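Local coordinates for DsbA-like disulfide oxidoreductase (Wolbachia endosymbiont of Drosophila melanogaster, PDB 6EEZ), which catalyses thiol-disulfide exchange as an atypical DsbA-like protein with disulfide isomerase activity, presumably reshuffling disulfide bonds in its substrates, at residues T24-G29 and E94-F99; L41-G46 and A102-K107; K52-Q57 and T173-L178; A82-A87 and D127-S132. All blocks are in the same frame, centred on the assembly; numbering follows the deposited sequence.

Interaction 1. Residues T24-G29 and E94-F99; sequences TYPYSG and EKYFDF
P26 sets its CB and CG over one face of the Y96 ring, the two side chains crossing at a slant, and this pairing makes up most of the contact. P26 CB stands 3.7 Å from the centroid of the Y96 ring, 13° off the ring normal, a CH-pi approach close to the centre of the face. P26 CG extends the overlap toward the phenol end, lying 3.8 Å from Y96 CE1. With Y96 CG anti to the backbone N (chi1 172°), the ring stands out from the start of its helix and presents a flat surface to the proline. The second touch is lighter: S28 OG comes within 4.2 Å of F97 CB. In fold terms, the contact joins strand 27-29, at one edge of the thioredoxin sheet, and the loop leading into it, to helix 96-105 of the helical insertion that distinguishes DsbA-like proteins. Backbone hydrogen bonds between P26 and F68 and between S28 and Y66 fix the first partner on strand 65-70, while L86 and Y89 of helix 76-91 also pack against P26. The phenol of Y96 is held at its far end by a hydrogen bond to D70 OD2 and a weak one to Y43 OH.

Interaction 2. Residues L41-G46 and A102-K107; sequences LDYSCG and AALSHK
The loop that carries a thioredoxin-type CxxC motif, running from strand 36-41 into helix 46-50, is backed here by the C-terminal end of helix 96-105. C45, the first cysteine of the C45-C48 disulfide, sits at the N-cap position of helix 46-50; Y43 and L41, just before it, do the touching, against A103 and L104. The methyl of A103 covers one face of the Y43 ring, its CB 3.8 Å from the ring centroid and 21° off the normal, displaced toward the rim nearest Y43 CD1. L104 comes at the same ring from its edge: L104 CD2 lies 3.6 Å from Y43 CD1, and L104 CG falls in the plane of the ring. Y43 and L104 cross at about a right angle. Because L104 CG is anti to its carbonyl carbon (chi1 -70°), the branched end is carried to both Y43 and L41, with L104 CD1 at 3.7 Å from L41 CD2. Beside this apolar patch the loop is shaped by its own bonds. D42 OD1 accepts from S44 N at 2.8 Å in an Asx turn, within a type I beta turn from D42 to C45, and D42 OD2 is taken by the backbone N atoms of I73 and L74. K49 NZ binds the carbonyls of both Y43 and H106, bridging the two segments. The side chains that meet across the interface do so carbon against carbon, which implies that they hold the turn by shape, while the polar groups of D42 and K49 probably help to fix the backbone leading to C45.

Interaction 3. Residues K52-Q57 and T173-L178; sequences KNDIKQ and TDLNVL
L175 fits against the turn of helix that holds D54 and Q57, and the closeness of fit is confined to this leucine. Its two methyls go to different neighbours: L175 CD1 lies 3.6 Å from the backbone O of D54, whereas L175 CD2 turns to Q57, whose CB is 4.0 Å away. A still shorter approach, L175 CD2 to Q57 OE1 at 3.0 Å, is too close for a carbon and an oxygen and is best treated as doubtful. The leucine owes this position to a first torsion of -174°, which sets CG opposite the backbone N. D54 runs past it in the opposite direction, so that D54 OD1 lies 3.8 Å from L175 CB. What meets is helix 52-60, which carries on from the CxxC helix 46-50 as in the kinked active-site helix of thioredoxin-like folds, and the start of C-terminal helix 175-185. Deeper in, L175 and L178 both pack on L58, and L178 continues to L162 and I164 of the sheet. Packing slackens toward T173, where D54 OD2 and T173 O, 3.9 Å apart, are simply neighbours. Beyond that, D54 OD2 and D174 OD1 are separated by 6.3 Å, two carboxylates that would probably repel mildly. Q57 lies exposed at the margin, its side chain crossing L175 at about a right angle.

Interaction 4. Residues A82-A87 and D127-S132; sequences AKSALA and DDFNDS
A87, F129 and S132 bury the most surface, and the first of them serves both of the others. A87 CB points to the opposite helix and finds S132 OG at 3.8 Å; on its other flank it approaches the F129 ring obliquely, 4.2 Å from F129 CE1. The backbone of A87 supplies the one hydrogen bond of the contact, accepted by A87 O from the hydroxyl of S132. At 2.4 Å between S132 OG and A87 O the modelled length is very short, so its exact value is doubtful, although the direction of donation is clear. With OG beside the carbonyl carbon (chi1 -173°), S132 turns its hydroxyl to A87. These helices, 76-91 and 126-135, belong to the helical part inserted into the thioredoxin fold, and their short segments pass 9.7 Å apart at 110° between N-to-C directions. Small residues on one side admit a large ring from the other: F129 is thrust edge-on at S84, whose CB lies in the plane of the ring, 3.7 Å from F129 CZ. The hydroxyl of S84 turns back to K80 O in its own helix. F129 also packs on I124 and on L116 and V119 of helix 112-121, while S84 is backed by F99 and I115.

From the N terminus, the segments 24-29, 41-46, 52-57 and 82-87 open the four loops in turn. Interaction 1 closes first, at 94-99, tying the edge strand to helix 96-105; interaction 2 follows at 102-107, bringing the CxxC loop to the far end of that helix. Interaction 4 closes at 127-132 within the helical insertion, and interaction 3 closes last, at 173-178, joining helix 52-60, downstream of the CxxC, to the C-terminal helix 175-185. Interaction 4 is thus nested inside interaction 3, while every other pair crosses. Interactions 1, 2 and 4 touch one another round helices 76-91 and 96-105, and interaction 3 meets 1 and 2 through K56 and K52.

Interaction 1. Residues T24-G29 and E94-F99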
loop_
_atom_site.group_PDB
_atom_site.type_symbol
_atom_site.label_atom_id
_atom_site.label_comp_id
_atom_site.label_asym_id
_atom_site.label_seq_id
_atom_site.Cartn_x
_atom_site.Cartn_y
_atom_site.Cartn_z
ATOM N N THR A 24 7.371 0.321 10.295
ATOM C CA THR A 24 6.149 0.666 11.028
ATOM C C THR A 24 4.889 0.664 10.147
ATOM O O THR A 24 3.784 0.940 10.620
ATOM C CB THR A 24 6.247 2.051 11.677
ATOM O OG1 THR A 24 6.326 3.038 10.656
ATOM C CG2 THR A 24 7.467 2.167 12.563
ATOM N N TYR A 25 5.049 0.345 8.874
ATOM C CA TYR A 25 3.923 0.340 7.945
ATOM C C TYR A 25 3.384 -1.072 7.781
ATOM O O TYR A 25 4.106 -2.015 8.030
ATOM C CB TYR A 25 4.343 0.922 6.586
ATOM C CG TYR A 25 4.394 2.421 6.585
ATOM C CD1 TYR A 25 3.250 3.176 6.348
ATOM C CD2 TYR A 25 5.588 3.095 6.831
ATOM C CE1 TYR A 25 3.299 4.573 6.355
ATOM C CE2 TYR A 25 5.650 4.469 6.836
ATOM C CZ TYR A 25 4.507 5.214 6.597
ATOM O OH TYR A 25 4.586 6.601 6.604
ATOM N N PRO A 26 2.124 -1.221 7.352
ATOM C CA PRO A 26 1.543 -2.571 7.305
ATOM C C PRO A 26 2.184 -3.425 6.238
ATOM O O PRO A 26 2.478 -2.897 5.156
ATOM C CB PRO A 26 0.050 -2.330 6.964
ATOM C CG PRO A 26 -0.188 -0.890 7.206
ATOM C CD PRO A 26 1.148 -0.196 6.959
ATOM N N TYR A 27 2.331 -4.721 6.516
ATOM C CA TYR A 27 2.915 -5.647 5.572
ATOM C C TYR A 27 2.233 -7.032 5.612
ATOM O O TYR A 27 1.644 -7.436 6.618
ATOM C CB TYR A 27 4.430 -5.803 5.841
ATOM C CG TYR A 27 4.751 -6.736 7.008
ATOM C CD1 TYR A 27 4.826 -8.097 6.814
ATOM C CD2 TYR A 27 4.963 -6.244 8.285
ATOM C CE1 TYR A 27 5.080 -8.965 7.860
ATOM C CE2 TYR A 27 5.235 -7.103 9.359
ATOM C CZ TYR A 27 5.287 -8.472 9.134
ATOM O OH TYR A 27 5.544 -9.386 10.151
ATOM N N SER A 28 2.346 -7.763 4.506
ATOM C CA SER A 28 1.962 -9.174 4.464
ATOM C C SER A 28 3.085 -9.986 3.865
ATOM O O SER A 28 4.009 -9.444 3.251
ATOM C CB SER A 28 0.683 -9.370 3.650
ATOM O OG SER A 28 -0.382 -8.628 4.214
ATOM N N GLY A 29 3.000 -11.291 4.041
ATOM C CA GLY A 29 3.986 -12.185 3.492
ATOM C C GLY A 29 5.060 -12.502 4.514
ATOM O O GLY A 29 4.804 -12.503 5.725
ATOM N N GLU A 94 -3.866 -8.133 11.455
ATOM C CA GLU A 94 -4.294 -9.267 10.643
ATOM C C GLU A 94 -5.519 -8.919 9.804
ATOM O O GLU A 94 -5.901 -9.669 8.905
ATOM C CB GLU A 94 -4.607 -10.483 11.531
ATOM C CG GLU A 94 -3.513 -10.823 12.552
ATOM C CD GLU A 94 -2.847 -12.176 12.293
ATOM O OE1 GLU A 94 -2.990 -13.091 13.144
ATOM O OE2 GLU A 94 -2.172 -12.316 11.244
ATOM N N LYS A 95 -6.136 -7.781 10.113
ATOM C CA LYS A 95 -7.347 -7.345 9.429
ATOM C C LYS A 95 -7.035 -6.240 8.405
ATOM O O LYS A 95 -7.909 -5.839 7.628
ATOM C CB LYS A 95 -8.378 -6.861 10.448
ATOM C CG LYS A 95 -8.889 -7.969 11.403
ATOM C CD LYS A 95 -10.245 -8.488 10.989
ATOM C CE LYS A 95 -10.588 -9.852 11.611
ATOM N NZ LYS A 95 -11.827 -9.771 12.433
ATOM N N TYR A 96 -5.792 -5.750 8.393
ATOM C CA TYR A 96 -5.469 -4.645 7.506
ATOM C C TYR A 96 -5.647 -5.066 6.047
ATOM O O TYR A 96 -6.246 -4.329 5.277
ATOM C CB TYR A 96 -4.046 -4.110 7.717
ATOM C CG TYR A 96 -3.694 -3.108 6.641
ATOM C CD1 TYR A 96 -4.040 -1.777 6.769
ATOM C CD2 TYR A 96 -3.087 -3.514 5.471
ATOM C CE1 TYR A 96 -3.761 -0.874 5.779
ATOM C CE2 TYR A 96 -2.808 -2.630 4.486
ATOM C CZ TYR A 96 -3.131 -1.312 4.633
ATOM O OH TYR A 96 -2.825 -0.451 3.603
ATOM N N PHE A 97 -5.143 -6.235 5.660
ATOM C CA PHE A 97 -5.279 -6.643 4.268
ATOM C C PHE A 97 -6.752 -6.813 3.869
ATOM O O PHE A 97 -7.114 -6.600 2.699
ATOM C CB PHE A 97 -4.519 -7.941 3.981
ATOM C CG PHE A 97 -4.582 -8.362 2.528
ATOM C CD1 PHE A 97 -3.670 -7.852 1.600
ATOM C CD2 PHE A 97 -5.573 -9.247 2.085
ATOM C CE1 PHE A 97 -3.729 -8.225 0.273
ATOM C CE2 PHE A 97 -5.651 -9.616 0.757
ATOM C CZ PHE A 97 -4.723 -9.112 -0.156
ATOM N N ASP A 98 -7.594 -7.202 4.828
ATOM C CA ASP A 98 -9.020 -7.390 4.556
ATOM C C ASP A 98 -9.711 -6.071 4.273
ATOM O O ASP A 98 -10.543 -5.979 3.371
ATOM C CB ASP A 98 -9.705 -8.088 5.726
ATOM C CG ASP A 98 -9.233 -9.496 5.895
ATOM O OD1 ASP A 98 -8.746 -10.076 4.905
ATOM O OD2 ASP A 98 -9.364 -10.031 7.008
ATOM N N PHE A 99 -9.372 -5.046 5.044
ATOM C CA PHE A 99 -9.881 -3.725 4.751
ATOM C C PHE A 99 -9.330 -3.300 3.397
ATOM O O PHE A 99 -10.076 -2.853 2.536
ATOM C CB PHE A 99 -9.502 -2.716 5.829
ATOM C CG PHE A 99 -10.093 -1.362 5.595
ATOM C CD1 PHE A 99 -11.363 -1.065 6.061
ATOM C CD2 PHE A 99 -9.413 -0.408 4.850
ATOM C CE1 PHE A 99 -11.928 0.168 5.822
ATOM C CE2 PHE A 99 -9.973 0.835 4.603
ATOM C CZ PHE A 99 -11.236 1.121 5.093
#

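Interaction 2. Residues L41-G46 and A102-K107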
loop_
_atom_site.group_PDB
_atom_site.type_symbol
_atom_site.label_atom_id
_atom_site.label_comp_id
_atom_site.label_asym_id
_atom_site.label_seq_id
_atom_site.Cartn_x
_atom_site.Cartn_y
_atom_site.Cartn_z
ATOM N N LEU A 41 -0.509 2.981 -3.266
ATOM C CA LEU A 41 -1.887 2.887 -3.778
ATOM C C LEU A 41 -2.813 3.983 -3.232
ATOM O O LEU A 41 -2.674 4.437 -2.104
ATOM C CB LEU A 41 -2.488 1.506 -3.435
ATOM C CG LEU A 41 -2.338 0.393 -4.493
ATOM C CD1 LEU A 41 -0.874 -0.182 -4.706
ATOM C CD2 LEU A 41 -3.313 -0.745 -4.187
ATOM N N ASP A 42 -3.744 4.404 -4.080
ATOM C CA ASP A 42 -4.888 5.226 -3.705
ATOM C C ASP A 42 -6.098 4.328 -3.916
ATOM O O ASP A 42 -6.261 3.747 -4.992
ATOM C CB ASP A 42 -4.981 6.490 -4.558
ATOM C CG ASP A 42 -6.109 7.403 -4.143
ATOM O OD1 ASP A 42 -7.295 6.964 -4.121
ATOM O OD2 ASP A 42 -5.806 8.583 -3.841
ATOM N N TYR A 43 -6.938 4.191 -2.894
ATOM C CA TYR A 43 -8.055 3.257 -2.982
ATOM C C TYR A 43 -9.104 3.617 -4.058
ATOM O O TYR A 43 -9.787 2.722 -4.573
ATOM C CB TYR A 43 -8.721 3.142 -1.616
ATOM C CG TYR A 43 -7.915 2.334 -0.642
ATOM C CD1 TYR A 43 -7.533 1.030 -0.940
ATOM C CD2 TYR A 43 -7.542 2.862 0.579
ATOM C CE1 TYR A 43 -6.790 0.295 -0.055
ATOM C CE2 TYR A 43 -6.818 2.130 1.475
ATOM C CZ TYR A 43 -6.434 0.852 1.153
ATOM O OH TYR A 43 -5.681 0.126 2.048
ATOM N N SER A 44 -9.231 4.898 -4.412
ATOM C CA SER A 44 -10.233 5.325 -5.397
ATOM C C SER A 44 -9.681 5.317 -6.826
ATOM O O SER A 44 -10.392 5.638 -7.774
ATOM C CB SER A 44 -10.753 6.733 -5.070
ATOM O OG SER A 44 -11.057 6.890 -3.688
ATOM N N CYS A 45 -8.413 4.956 -6.982
ATOM C CA CYS A 45 -7.777 4.946 -8.297
ATOM C C CYS A 45 -8.145 3.672 -9.072
ATOM O O CYS A 45 -8.012 2.558 -8.562
ATOM C CB CYS A 45 -6.250 5.102 -8.123
ATOM S SG CYS A 45 -5.191 4.151 -9.187
ATOM N N GLY A 46 -8.617 3.845 -10.303
ATOM C CA GLY A 46 -9.066 2.728 -11.128
ATOM C C GLY A 46 -8.008 1.642 -11.342
ATOM O O GLY A 46 -8.335 0.454 -11.307
ATOM N N ALA A 102 -11.013 -5.123 0.418
ATOM C CA ALA A 102 -12.401 -4.678 0.301
ATOM C C ALA A 102 -12.473 -3.254 -0.234
ATOM O O ALA A 102 -13.348 -2.943 -1.022
ATOM C CB ALA A 102 -13.120 -4.770 1.639
ATOM N N ALA A 103 -11.562 -2.385 0.194
ATOM C CA ALA A 103 -11.586 -1.007 -0.273
ATOM C C ALA A 103 -11.310 -0.972 -1.776
ATOM O O ALA A 103 -11.969 -0.244 -2.529
ATOM C CB ALA A 103 -10.583 -0.169 0.481
ATOM N N LEU A 104 -10.341 -1.768 -2.211
ATOM C CA LEU A 104 -10.051 -1.888 -3.633
ATOM C C LEU A 104 -11.216 -2.530 -4.401
ATOM O O LEU A 104 -11.405 -2.257 -5.590
ATOM C CB LEU A 104 -8.779 -2.689 -3.844
ATOM C CG LEU A 104 -7.498 -1.965 -3.412
ATOM C CD1 LEU A 104 -6.281 -2.889 -3.615
ATOM C CD2 LEU A 104 -7.303 -0.614 -4.157
ATOM N N SER A 105 -12.006 -3.365 -3.722
ATOM C CA SER A 105 -13.147 -4.019 -4.367
ATOM C C SER A 105 -14.377 -3.099 -4.412
ATOM O O SER A 105 -15.280 -3.285 -5.215
ATOM C CB SER A 105 -13.485 -5.322 -3.636
ATOM O OG SER A 105 -12.361 -6.184 -3.627
ATOM N N HIS A 106 -14.389 -2.097 -3.542
ATOM C CA HIS A 106 -15.448 -1.094 -3.477
ATOM C C HIS A 106 -15.466 -0.253 -4.751
ATOM O O HIS A 106 -14.606 0.607 -4.940
ATOM C CB HIS A 106 -15.222 -0.227 -2.236
ATOM C CG HIS A 106 -16.266 0.816 -2.005
ATOM N ND1 HIS A 106 -16.450 1.887 -2.852
ATOM C CD2 HIS A 106 -17.146 0.982 -0.992
ATOM C CE1 HIS A 106 -17.418 2.649 -2.385
ATOM N NE2 HIS A 106 -17.862 2.120 -1.259
ATOM N N LYS A 107 -16.437 -0.497 -5.625
ATOM C CA LYS A 107 -16.396 0.079 -6.970
ATOM C C LYS A 107 -16.741 1.583 -7.047
ATOM O O LYS A 107 -16.021 2.348 -7.711
ATOM C CB LYS A 107 -17.325 -0.708 -7.899
ATOM C CG LYS A 107 -17.372 -0.129 -9.309
ATOM C CD LYS A 107 -17.930 -1.110 -10.337
ATOM C CE LYS A 107 -18.157 -0.432 -11.690
ATOM N NZ LYS A 107 -19.234 0.609 -11.631
#

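Interaction 3. Residues K52-Q57 and T173-L178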
loop_
_atom_site.group_PDB
_atom_site.type_symbol
_atom_site.label_atom_id
_atom_site.label_comp_id
_atom_site.label_asym_id
_atom_site.label_seq_id
_atom_site.Cartn_x
_atom_site.Cartn_y
_atom_site.Cartn_z
ATOM N N LYS A 52 -5.650 -5.434 -7.671
ATOM C CA LYS A 52 -5.794 -5.906 -6.302
ATOM C C LYS A 52 -5.483 -7.408 -6.201
ATOM O O LYS A 52 -4.938 -7.869 -5.192
ATOM C CB LYS A 52 -7.205 -5.597 -5.777
ATOM C CG LYS A 52 -8.320 -6.285 -6.521
ATOM C CD LYS A 52 -9.688 -5.829 -6.014
ATOM C CE LYS A 52 -10.829 -6.605 -6.708
ATOM N NZ LYS A 52 -10.897 -6.251 -8.157
ATOM N N ASN A 53 -5.780 -8.145 -7.268
ATOM C CA ASN A 53 -5.571 -9.590 -7.294
ATOM C C ASN A 53 -4.185 -9.968 -7.778
ATOM O O ASN A 53 -3.710 -11.072 -7.515
ATOM C CB ASN A 53 -6.635 -10.253 -8.161
ATOM C CG ASN A 53 -7.963 -10.352 -7.447
ATOM O OD1 ASN A 53 -8.009 -10.563 -6.230
ATOM N ND2 ASN A 53 -9.062 -10.187 -8.188
ATOM N N ASP A 54 -3.534 -9.055 -8.488
ATOM C CA ASP A 54 -2.123 -9.221 -8.800
ATOM C C ASP A 54 -1.355 -9.198 -7.495
ATOM O O ASP A 54 -0.531 -10.071 -7.232
ATOM C CB ASP A 54 -1.620 -8.118 -9.725
ATOM C CG ASP A 54 -2.115 -8.269 -11.137
ATOM O OD1 ASP A 54 -2.432 -9.397 -11.529
ATOM O OD2 ASP A 54 -2.172 -7.257 -11.861
ATOM N N ILE A 55 -1.659 -8.188 -6.681
ATOM C CA ILE A 55 -1.045 -8.014 -5.374
ATOM C C ILE A 55 -1.305 -9.235 -4.490
ATOM O O ILE A 55 -0.375 -9.805 -3.930
ATOM C CB ILE A 55 -1.579 -6.752 -4.689
ATOM C CG1 ILE A 55 -1.308 -5.538 -5.564
ATOM C CG2 ILE A 55 -0.947 -6.538 -3.333
ATOM C CD1 ILE A 55 0.120 -5.478 -6.100
ATOM N N LYS A 56 -2.576 -9.636 -4.384
ATOM C CA LYS A 56 -2.937 -10.799 -3.583
ATOM C C LYS A 56 -2.135 -12.037 -4.007
ATOM O O LYS A 56 -1.524 -12.692 -3.173
ATOM C CB LYS A 56 -4.436 -11.068 -3.686
ATOM C CG LYS A 56 -4.943 -12.040 -2.670
ATOM C CD LYS A 56 -6.425 -12.167 -2.806
ATOM C CE LYS A 56 -6.984 -13.235 -1.918
ATOM N NZ LYS A 56 -8.466 -13.143 -1.946
ATOM N N GLN A 57 -2.112 -12.338 -5.302
ATOM C CA GLN A 57 -1.395 -13.504 -5.794
ATOM C C GLN A 57 0.113 -13.397 -5.555
ATOM O O GLN A 57 0.747 -14.387 -5.194
ATOM C CB GLN A 57 -1.702 -13.723 -7.282
ATOM C CG GLN A 57 -3.122 -14.232 -7.507
ATOM C CD GLN A 57 -3.521 -14.323 -8.965
ATOM O OE1 GLN A 57 -2.822 -13.837 -9.842
ATOM N NE2 GLN A 57 -4.663 -14.945 -9.226
ATOM N N THR A 173 1.252 -3.071 -13.815
ATOM C CA THR A 173 2.276 -3.975 -14.291
ATOM C C THR A 173 1.759 -5.386 -14.327
ATOM O O THR A 173 1.173 -5.848 -13.361
ATOM C CB THR A 173 3.516 -3.942 -13.381
ATOM O OG1 THR A 173 3.907 -2.584 -13.174
ATOM C CG2 THR A 173 4.652 -4.726 -13.993
ATOM N N ASP A 174 2.006 -6.075 -15.430
ATOM C CA ASP A 174 1.643 -7.482 -15.549
ATOM C C ASP A 174 2.290 -8.321 -14.450
ATOM O O ASP A 174 3.452 -8.108 -14.074
ATOM C CB ASP A 174 2.048 -8.018 -16.922
ATOM C CG ASP A 174 1.206 -7.425 -18.052
ATOM O OD1 ASP A 174 0.039 -7.036 -17.790
ATOM O OD2 ASP A 174 1.701 -7.368 -19.203
ATOM N N LEU A 175 1.523 -9.284 -13.955
ATOM C CA LEU A 175 1.951 -10.152 -12.861
ATOM C C LEU A 175 3.219 -10.941 -13.192
ATOM O O LEU A 175 4.072 -11.125 -12.331
ATOM C CB LEU A 175 0.819 -11.125 -12.494
ATOM C CG LEU A 175 1.040 -12.013 -11.264
ATOM C CD1 LEU A 175 1.475 -11.196 -10.060
ATOM C CD2 LEU A 175 -0.242 -12.828 -10.932
ATOM N N ASN A 176 3.342 -11.390 -14.439
ATOM C CA ASN A 176 4.478 -12.209 -14.847
ATOM C C ASN A 176 5.799 -11.447 -14.786
ATOM O O ASN A 176 6.852 -12.038 -14.587
ATOM C CB ASN A 176 4.261 -12.755 -16.264
ATOM C CG ASN A 176 4.194 -11.655 -17.313
ATOM O OD1 ASN A 176 3.271 -10.845 -17.318
ATOM N ND2 ASN A 176 5.164 -11.635 -18.222
ATOM N N VAL A 177 5.741 -10.132 -14.951
ATOM C CA VAL A 177 6.947 -9.306 -14.880
ATOM C C VAL A 177 7.393 -9.181 -13.445
ATOM O O VAL A 177 8.578 -9.309 -13.126
ATOM C CB VAL A 177 6.702 -7.924 -15.464
ATOM C CG1 VAL A 177 7.917 -6.990 -15.232
ATOM C CG2 VAL A 177 6.378 -8.053 -16.930
ATOM N N LEU A 178 6.431 -8.929 -12.576
ATOM C CA LEU A 178 6.697 -8.873 -11.157
ATOM C C LEU A 178 7.236 -10.212 -10.650
ATOM O O LEU A 178 8.176 -10.243 -9.863
ATOM C CB LEU A 178 5.434 -8.484 -10.399
ATOM C CG LEU A 178 4.793 -7.143 -10.789
ATOM C CD1 LEU A 178 3.588 -6.914 -9.889
ATOM C CD2 LEU A 178 5.753 -5.919 -10.706
#

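Interaction 4. Residues A82-A87 and D127-S132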
loop_
_atom_site.group_PDB
_atom_site.type_symbol
_atom_site.label_atom_id
_atom_site.label_comp_id
_atom_site.label_asym_id
_atom_site.label_seq_id
_atom_site.Cartn_x
_atom_site.Cartn_y
_atom_site.Cartn_z
ATOM N N ALA A 82 -8.070 5.790 3.282
ATOM C CA ALA A 82 -6.702 5.550 3.711
ATOM C C ALA A 82 -6.611 5.605 5.230
ATOM O O ALA A 82 -6.032 4.712 5.844
ATOM C CB ALA A 82 -5.739 6.554 3.082
ATOM N N LYS A 83 -7.179 6.646 5.828
ATOM C CA LYS A 83 -7.136 6.818 7.275
ATOM C C LYS A 83 -7.809 5.648 8.002
ATOM O O LYS A 83 -7.356 5.198 9.060
ATOM C CB LYS A 83 -7.834 8.123 7.692
ATOM C CG LYS A 83 -7.166 9.426 7.230
ATOM C CD LYS A 83 -6.317 10.050 8.328
ATOM C CE LYS A 83 -5.719 11.391 7.910
ATOM N NZ LYS A 83 -5.815 12.418 8.988
ATOM N N SER A 84 -8.909 5.181 7.429
ATOM C CA SER A 84 -9.695 4.110 8.019
ATOM C C SER A 84 -8.884 2.809 7.979
ATOM O O SER A 84 -8.842 2.053 8.958
ATOM C CB SER A 84 -11.032 3.974 7.271
ATOM O OG SER A 84 -11.769 5.201 7.271
ATOM N N ALA A 85 -8.209 2.578 6.859
ATOM C CA ALA A 85 -7.356 1.408 6.696
ATOM C C ALA A 85 -6.336 1.314 7.818
ATOM O O ALA A 85 -6.186 0.270 8.451
ATOM C CB ALA A 85 -6.655 1.445 5.358
ATOM N N LEU A 86 -5.630 2.401 8.083
ATOM C CA LEU A 86 -4.638 2.353 9.142
ATOM C C LEU A 86 -5.313 2.278 10.518
ATOM O O LEU A 86 -4.725 1.758 11.455
ATOM C CB LEU A 86 -3.701 3.551 9.059
ATOM C CG LEU A 86 -2.734 3.493 7.879
ATOM C CD1 LEU A 86 -1.914 4.779 7.756
ATOM C CD2 LEU A 86 -1.812 2.306 8.047
ATOM N N ALA A 87 -6.546 2.766 10.641
ATOM C CA ALA A 87 -7.235 2.711 11.926
ATOM C C ALA A 87 -7.544 1.255 12.285
ATOM O O ALA A 87 -7.545 0.875 13.457
ATOM C CB ALA A 87 -8.500 3.528 11.899
ATOM N N ASP A 127 -17.358 0.625 17.481
ATOM C CA ASP A 127 -16.825 1.409 18.596
ATOM C C ASP A 127 -15.309 1.241 18.744
ATOM O O ASP A 127 -14.597 2.195 19.065
ATOM C CB ASP A 127 -17.532 1.022 19.896
ATOM C CG ASP A 127 -18.832 1.760 20.082
ATOM O OD1 ASP A 127 -18.823 3.001 19.965
ATOM O OD2 ASP A 127 -19.865 1.100 20.333
ATOM N N ASP A 128 -14.816 0.029 18.520
ATOM C CA ASP A 128 -13.381 -0.178 18.456
ATOM C C ASP A 128 -12.797 0.632 17.302
ATOM O O ASP A 128 -11.666 1.128 17.380
ATOM C CB ASP A 128 -13.046 -1.661 18.277
ATOM C CG ASP A 128 -13.300 -2.470 19.526
ATOM O OD1 ASP A 128 -12.969 -1.978 20.624
ATOM O OD2 ASP A 128 -13.832 -3.594 19.408
ATOM N N PHE A 129 -13.576 0.765 16.233
ATOM C CA PHE A 129 -13.102 1.434 15.027
ATOM C C PHE A 129 -13.067 2.938 15.259
ATOM O O PHE A 129 -12.103 3.602 14.884
ATOM C CB PHE A 129 -13.984 1.088 13.823
ATOM C CG PHE A 129 -13.653 1.872 12.578
ATOM C CD1 PHE A 129 -12.560 1.539 11.793
ATOM C CD2 PHE A 129 -14.445 2.944 12.188
ATOM C CE1 PHE A 129 -12.253 2.267 10.644
ATOM C CE2 PHE A 129 -14.151 3.673 11.042
ATOM C CZ PHE A 129 -13.048 3.337 10.271
ATOM N N ASN A 130 -14.102 3.474 15.904
ATOM C CA ASN A 130 -14.145 4.907 16.176
ATOM C C ASN A 130 -13.050 5.320 17.160
ATOM O O ASN A 130 -12.439 6.378 16.997
ATOM C CB ASN A 130 -15.519 5.324 16.706
ATOM C CG ASN A 130 -16.600 5.293 15.632
ATOM O OD1 ASN A 130 -16.302 5.262 14.443
ATOM N ND2 ASN A 130 -17.862 5.309 16.053
ATOM N N ASP A 131 -12.782 4.489 18.163
ATOM C CA ASP A 131 -11.755 4.810 19.153
ATOM C C ASP A 131 -10.364 4.760 18.514
ATOM O O ASP A 131 -9.452 5.473 18.932
ATOM C CB ASP A 131 -11.809 3.855 20.348
ATOM C CG ASP A 131 -13.148 3.913 21.116
ATOM O OD1 ASP A 131 -13.707 5.015 21.323
ATOM O OD2 ASP A 131 -13.632 2.837 21.524
ATOM N N SER A 132 -10.200 3.918 17.498
ATOM C CA SER A 132 -8.905 3.781 16.830
ATOM C C SER A 132 -8.592 5.025 15.987
ATOM O O SER A 132 -7.469 5.536 16.008
ATOM C CB SER A 132 -8.885 2.521 15.960
ATOM O OG SER A 132 -7.599 2.260 15.419
#